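Local coordinates for adenylate cyclase-like protein (Chlamydia trachomatis, PDB 4QO6) that forms part of the inner-membrane ring of the type III secretion system, this chain being a piece of its extended periplasmic region, at residues G99-A113 with F124-S138. Sequence-based numbering, arbitrary orientation.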
loop_
_atom_site.group_PDB
_atom_site.type_symbol
_atom_site.label_atom_id
_atom_site.label_comp_id
_atom_site.label_asym_id
_atom_site.label_seq_id
_atom_site.Cartn_x
_atom_site.Cartn_y
_atom_site.Cartn_z
ATOM N N GLY A 99 2.613 -16.022 1.998
ATOM C CA GLY A 99 3.927 -15.766 1.493
ATOM C C GLY A 99 4.129 -14.453 0.758
ATOM O O GLY A 99 5.228 -14.216 0.303
ATOM N N ILE A 100 3.135 -13.583 0.688
ATOM C CA ILE A 100 3.308 -12.256 0.071
ATOM C C ILE A 100 2.941 -11.210 1.120
ATOM O O ILE A 100 1.801 -11.232 1.627
ATOM C CB ILE A 100 2.355 -11.983 -1.128
ATOM C CG1 ILE A 100 2.408 -13.063 -2.225
ATOM C CG2 ILE A 100 2.684 -10.653 -1.768
ATOM C CD1 ILE A 100 3.764 -13.266 -2.865
ATOM N N PHE A 101 3.897 -10.306 1.428
ATOM C CA PHE A 101 3.658 -9.185 2.344
ATOM C C PHE A 101 3.713 -7.845 1.573
ATOM O O PHE A 101 4.568 -7.662 0.695
ATOM C CB PHE A 101 4.682 -9.166 3.498
ATOM C CG PHE A 101 4.586 -10.373 4.389
ATOM C CD1 PHE A 101 3.626 -10.445 5.377
ATOM C CD2 PHE A 101 5.345 -11.455 4.158
ATOM C CE1 PHE A 101 3.488 -11.549 6.157
ATOM C CE2 PHE A 101 5.249 -12.548 4.964
ATOM C CZ PHE A 101 4.311 -12.598 5.948
ATOM N N VAL A 102 2.810 -6.922 1.944
ATOM C CA VAL A 102 2.634 -5.638 1.292
ATOM C C VAL A 102 2.683 -4.547 2.352
ATOM O O VAL A 102 1.970 -4.628 3.347
ATOM C CB VAL A 102 1.273 -5.549 0.589
ATOM C CG1 VAL A 102 1.079 -4.165 -0.030
ATOM C CG2 VAL A 102 1.156 -6.619 -0.502
ATOM N N ILE A 103 3.552 -3.563 2.156
ATOM C CA ILE A 103 3.733 -2.458 3.097
ATOM C C ILE A 103 3.188 -1.204 2.386
ATOM O O ILE A 103 3.565 -0.924 1.232
ATOM C CB ILE A 103 5.232 -2.297 3.542
ATOM C CG1 ILE A 103 5.418 -1.148 4.533
ATOM C CG2 ILE A 103 6.170 -2.017 2.390
ATOM C CD1 ILE A 103 5.241 -1.602 5.950
ATOM N N SER A 104 2.335 -0.431 3.071
ATOM C CA SER A 104 1.616 0.657 2.396
ATOM C C SER A 104 1.442 1.824 3.319
ATOM O O SER A 104 1.596 1.673 4.511
ATOM C CB SER A 104 0.246 0.161 1.882
ATOM O OG SER A 104 -0.535 -0.181 2.997
ATOM N N GLY A 105 1.083 2.966 2.733
ATOM C CA GLY A 105 0.889 4.258 3.414
ATOM C C GLY A 105 1.693 5.378 2.747
ATOM O O GLY A 105 2.209 5.190 1.647
ATOM N N TYR A 106 1.835 6.517 3.439
ATOM C CA TYR A 106 2.534 7.716 2.955
ATOM C C TYR A 106 3.730 8.038 3.819
ATOM O O TYR A 106 3.645 7.867 4.993
ATOM C CB TYR A 106 1.577 8.950 2.998
ATOM C CG TYR A 106 0.420 8.786 2.072
ATOM C CD1 TYR A 106 0.567 9.023 0.719
ATOM C CD2 TYR A 106 -0.806 8.324 2.535
ATOM C CE1 TYR A 106 -0.486 8.808 -0.156
ATOM C CE2 TYR A 106 -1.864 8.135 1.670
ATOM C CZ TYR A 106 -1.700 8.387 0.337
ATOM O OH TYR A 106 -2.753 8.183 -0.520
ATOM N N LEU A 107 4.827 8.478 3.229
ATOM C CA LEU A 107 5.957 9.111 3.931
ATOM C C LEU A 107 6.158 10.455 3.233
ATOM O O LEU A 107 5.662 10.664 2.124
ATOM C CB LEU A 107 7.277 8.284 3.856
ATOM C CG LEU A 107 7.231 6.940 4.609
ATOM C CD1 LEU A 107 8.382 6.008 4.328
ATOM C CD2 LEU A 107 7.134 7.205 6.098
ATOM N N LYS A 108 6.877 11.352 3.894
ATOM C CA LYS A 108 6.977 12.737 3.473
ATOM C C LYS A 108 8.020 12.829 2.404
ATOM O O LYS A 108 7.742 13.393 1.377
ATOM C CB LYS A 108 7.333 13.644 4.651
ATOM C CG LYS A 108 7.316 15.129 4.342
ATOM C CD LYS A 108 5.976 15.772 4.674
ATOM C CE LYS A 108 5.872 17.184 4.091
ATOM N NZ LYS A 108 4.462 17.675 4.034
ATOM N N THR A 109 9.195 12.232 2.632
ATOM C CA THR A 109 10.351 12.362 1.736
ATOM C C THR A 109 11.080 11.052 1.454
ATOM O O THR A 109 10.862 10.073 2.161
ATOM C CB THR A 109 11.409 13.298 2.376
ATOM O OG1 THR A 109 11.736 12.823 3.696
ATOM C CG2 THR A 109 10.882 14.727 2.445
ATOM N N GLU A 110 11.983 11.059 0.470
ATOM C CA GLU A 110 12.866 9.897 0.179
ATOM C C GLU A 110 13.779 9.496 1.345
ATOM O O GLU A 110 14.253 8.351 1.407
ATOM C CB GLU A 110 13.778 10.139 -1.045
ATOM C CG GLU A 110 13.096 10.100 -2.399
ATOM C CD GLU A 110 13.118 11.443 -3.139
ATOM O OE1 GLU A 110 14.065 12.257 -2.954
ATOM O OE2 GLU A 110 12.185 11.687 -3.939
ATOM N N GLU A 111 14.066 10.457 2.228
ATOM C CA GLU A 111 14.924 10.216 3.385
ATOM C C GLU A 111 14.181 9.355 4.423
ATOM O O GLU A 111 14.741 8.410 4.973
ATOM C CB GLU A 111 15.391 11.537 3.995
ATOM C CG GLU A 111 16.362 12.332 3.105
ATOM C CD GLU A 111 15.687 13.390 2.210
ATOM O OE1 GLU A 111 15.147 14.383 2.748
ATOM O OE2 GLU A 111 15.706 13.248 0.963
ATOM N N GLN A 112 12.922 9.688 4.674
ATOM C CA GLN A 112 12.046 8.836 5.471
ATOM C C GLN A 112 11.828 7.447 4.848
ATOM O O GLN A 112 11.733 6.449 5.573
ATOM C CB GLN A 112 10.705 9.482 5.659
ATOM C CG GLN A 112 10.716 10.735 6.484
ATOM C CD GLN A 112 9.339 10.971 7.050
ATOM O OE1 GLN A 112 8.474 11.516 6.376
ATOM N NE2 GLN A 112 9.110 10.513 8.287
ATOM N N ALA A 113 11.762 7.390 3.529
ATOM C CA ALA A 113 11.740 6.097 2.833
ATOM C C ALA A 113 12.976 5.256 3.108
ATOM O O ALA A 113 12.869 4.048 3.302
ATOM C CB ALA A 113 11.548 6.270 1.330
ATOM N N PHE A 124 12.313 -7.047 10.255
ATOM C CA PHE A 124 11.420 -7.905 9.496
ATOM C C PHE A 124 12.145 -9.150 8.963
ATOM O O PHE A 124 13.143 -9.013 8.307
ATOM C CB PHE A 124 10.799 -7.130 8.331
ATOM C CG PHE A 124 9.617 -7.832 7.704
ATOM C CD1 PHE A 124 8.601 -8.300 8.471
ATOM C CD2 PHE A 124 9.564 -8.064 6.358
ATOM C CE1 PHE A 124 7.499 -8.960 7.914
ATOM C CE2 PHE A 124 8.478 -8.719 5.792
ATOM C CZ PHE A 124 7.434 -9.144 6.571
ATOM N N ASN A 125 11.582 -10.338 9.200
ATOM C CA ASN A 125 12.175 -11.612 8.767
ATOM C C ASN A 125 11.853 -12.091 7.371
ATOM O O ASN A 125 12.309 -13.147 6.982
ATOM C CB ASN A 125 11.789 -12.752 9.712
ATOM C CG ASN A 125 12.515 -12.693 11.031
ATOM O OD1 ASN A 125 13.720 -12.416 11.090
ATOM N ND2 ASN A 125 11.783 -12.960 12.117
ATOM N N TYR A 126 11.062 -11.360 6.600
ATOM C CA TYR A 126 10.681 -11.816 5.268
ATOM C C TYR A 126 10.781 -10.785 4.173
ATOM O O TYR A 126 9.866 -10.646 3.379
ATOM C CB TYR A 126 9.258 -12.376 5.338
ATOM C CG TYR A 126 9.126 -13.501 6.359
ATOM C CD1 TYR A 126 9.521 -14.772 6.063
ATOM C CD2 TYR A 126 8.543 -13.274 7.596
ATOM C CE1 TYR A 126 9.399 -15.812 6.979
ATOM C CE2 TYR A 126 8.387 -14.304 8.518
ATOM C CZ TYR A 126 8.830 -15.565 8.195
ATOM O OH TYR A 126 8.728 -16.523 9.148
ATOM N N LEU A 127 11.867 -10.045 4.146
ATOM C CA LEU A 127 12.134 -9.014 3.125
ATOM C C LEU A 127 12.069 -9.485 1.717
ATOM O O LEU A 127 11.694 -8.732 0.853
ATOM C CB LEU A 127 13.559 -8.414 3.315
ATOM C CG LEU A 127 13.680 -7.487 4.553
ATOM C CD1 LEU A 127 15.139 -7.243 4.912
ATOM C CD2 LEU A 127 12.993 -6.157 4.295
ATOM N N SER A 128 12.520 -10.695 1.428
ATOM C CA SER A 128 12.490 -11.153 0.040
ATOM C C SER A 128 11.055 -11.380 -0.426
ATOM O O SER A 128 10.850 -11.494 -1.580
ATOM C CB SER A 128 13.314 -12.439 -0.172
ATOM O OG SER A 128 13.077 -13.413 0.823
ATOM N N LEU A 129 10.068 -11.409 0.466
ATOM C CA LEU A 129 8.660 -11.682 0.115
ATOM C C LEU A 129 7.887 -10.373 0.208
ATOM O O LEU A 129 6.659 -10.379 0.081
ATOM C CB LEU A 129 8.043 -12.685 1.126
ATOM C CG LEU A 129 8.775 -14.042 1.307
ATOM C CD1 LEU A 129 8.033 -15.026 2.206
ATOM C CD2 LEU A 129 9.056 -14.658 -0.036
ATOM N N LEU A 130 8.583 -9.260 0.457
ATOM C CA LEU A 130 7.890 -7.969 0.696
ATOM C C LEU A 130 7.717 -7.098 -0.529
ATOM O O LEU A 130 8.708 -6.755 -1.193
ATOM C CB LEU A 130 8.681 -7.152 1.724
ATOM C CG LEU A 130 8.195 -5.778 2.222
ATOM C CD1 LEU A 130 6.835 -5.918 2.859
ATOM C CD2 LEU A 130 9.236 -5.221 3.241
ATOM N N ASP A 131 6.470 -6.696 -0.801
ATOM C CA ASP A 131 6.148 -5.745 -1.872
ATOM C C ASP A 131 5.962 -4.331 -1.298
ATOM O O ASP A 131 5.128 -4.097 -0.410
ATOM C CB ASP A 131 4.834 -6.164 -2.580
ATOM C CG ASP A 131 4.496 -5.287 -3.794
ATOM O OD1 ASP A 131 5.410 -4.677 -4.395
ATOM O OD2 ASP A 131 3.314 -5.211 -4.188
ATOM N N ASN A 132 6.668 -3.363 -1.848
ATOM C CA ASN A 132 6.617 -2.047 -1.293
ATOM C C ASN A 132 5.706 -1.129 -2.059
ATOM O O ASN A 132 6.001 -0.815 -3.181
ATOM C CB ASN A 132 7.983 -1.402 -1.241
ATOM C CG ASN A 132 7.866 0.078 -1.037
ATOM O OD1 ASN A 132 7.248 0.536 -0.067
ATOM N ND2 ASN A 132 8.378 0.839 -1.985
ATOM N N LYS A 133 4.632 -0.659 -1.415
ATOM C CA LYS A 133 3.678 0.225 -2.018
ATOM C C LYS A 133 3.569 1.566 -1.323
ATOM O O LYS A 133 2.665 2.335 -1.575
ATOM C CB LYS A 133 2.301 -0.445 -2.063
ATOM C CG LYS A 133 2.284 -1.663 -2.949
ATOM C CD LYS A 133 0.864 -1.882 -3.464
ATOM C CE LYS A 133 0.782 -2.989 -4.502
ATOM N NZ LYS A 133 0.192 -4.219 -3.901
ATOM N N VAL A 134 4.532 1.906 -0.494
ATOM C CA VAL A 134 4.479 3.162 0.186
ATOM C C VAL A 134 4.564 4.312 -0.826
ATOM O O VAL A 134 5.358 4.256 -1.769
ATOM C CB VAL A 134 5.618 3.242 1.234
ATOM C CG1 VAL A 134 5.705 4.640 1.821
ATOM C CG2 VAL A 134 5.351 2.225 2.334
ATOM N N ILE A 135 3.762 5.352 -0.614
ATOM C CA ILE A 135 3.755 6.533 -1.478
ATOM C C ILE A 135 4.696 7.640 -0.882
ATOM O O ILE A 135 4.560 7.989 0.291
ATOM C CB ILE A 135 2.320 7.089 -1.604
ATOM C CG1 ILE A 135 1.276 6.013 -1.999
ATOM C CG2 ILE A 135 2.260 8.257 -2.597
ATOM C CD1 ILE A 135 1.275 5.634 -3.441
ATOM N N ILE A 136 5.620 8.215 -1.669
ATOM C CA ILE A 136 6.468 9.341 -1.151
ATOM C C ILE A 136 5.845 10.704 -1.531
ATOM O O ILE A 136 5.691 11.014 -2.702
ATOM C CB ILE A 136 7.927 9.289 -1.671
ATOM C CG1 ILE A 136 8.560 7.900 -1.459
ATOM C CG2 ILE A 136 8.786 10.363 -1.004
ATOM C CD1 ILE A 136 8.438 7.372 -0.044
ATOM N N GLU A 137 5.476 11.501 -0.548
ATOM C CA GLU A 137 4.796 12.779 -0.817
ATOM C C GLU A 137 5.590 13.756 -1.698
ATOM O O GLU A 137 5.058 14.275 -2.659
ATOM C CB GLU A 137 4.331 13.449 0.483
ATOM C CG GLU A 137 3.072 12.800 1.059
ATOM C CD GLU A 137 2.804 13.134 2.527
ATOM O OE1 GLU A 137 3.563 13.936 3.138
ATOM O OE2 GLU A 137 1.798 12.603 3.065
ATOM N N SER A 138 6.872 13.946 -1.415
ATOM C CA SER A 138 7.724 14.763 -2.269
ATOM C C SER A 138 7.673 14.306 -3.739
ATOM O O SER A 138 7.715 15.131 -4.629
ATOM C CB SER A 138 9.174 14.795 -1.760
ATOM O OG SER A 138 9.852 13.577 -2.018
HETATM O O HOH W 1 0.543 2.762 -0.325
#
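Phe101 and Leu130 lie abreast on two parallel strands, 100-107 and 130-136, whose pairing illustrates how neighbouring parallel strands of a beta-alpha-beta unit accommodate an irregularity. Backbone bonds run in alternation along one half, from Phe101 N to Leu129 O (3.1 Å) as far as Lys133 N to Ile103 O. Regular pairing then lapses around Gly105 and Val134. A water accepts from Gly105 N and donates to Lys133 O, while Asn132 OD1 takes Val134 N (3.1 Å) in an Asx turn. Ile135 N to Gly105 O (2.7 Å) restores the pattern, which runs to Glu137 N on Leu107 O; Ser138 N on Lys108 O adds one more bond beyond the strands.

Aromatic packing closes the Phe101 end. The edge of Phe124 stands T-shaped on one face of Phe101, CZ 3.8 Å from Phe101 CG with the planes at 87°. Farther along the same side of the sheet, Ile103 CG1, anti to its backbone N (chi1 180°), reaches Val134 CG2 at 4.0 Å, and Ile136 CD1 meets Ala113 CB at 3.6 Å. On the reverse side, Tyr106 lies alongside Ile135, ring atom CD1 3.5 Å from Ile135 CB.

Charged contacts are looser: the salt bridge from Lys108 NZ to Glu137 OE1 is long, whereas Glu137 OE2 accepts from Asn162 N.

Helix 110-123 links the two strands within this PD2 domain of the BON clan; helix 71-83 packs on Phe101 and Phe124, strand 92-95 pairs antiparallel with 100-107, and Tyr106 and Glu137 touch strand 157-161.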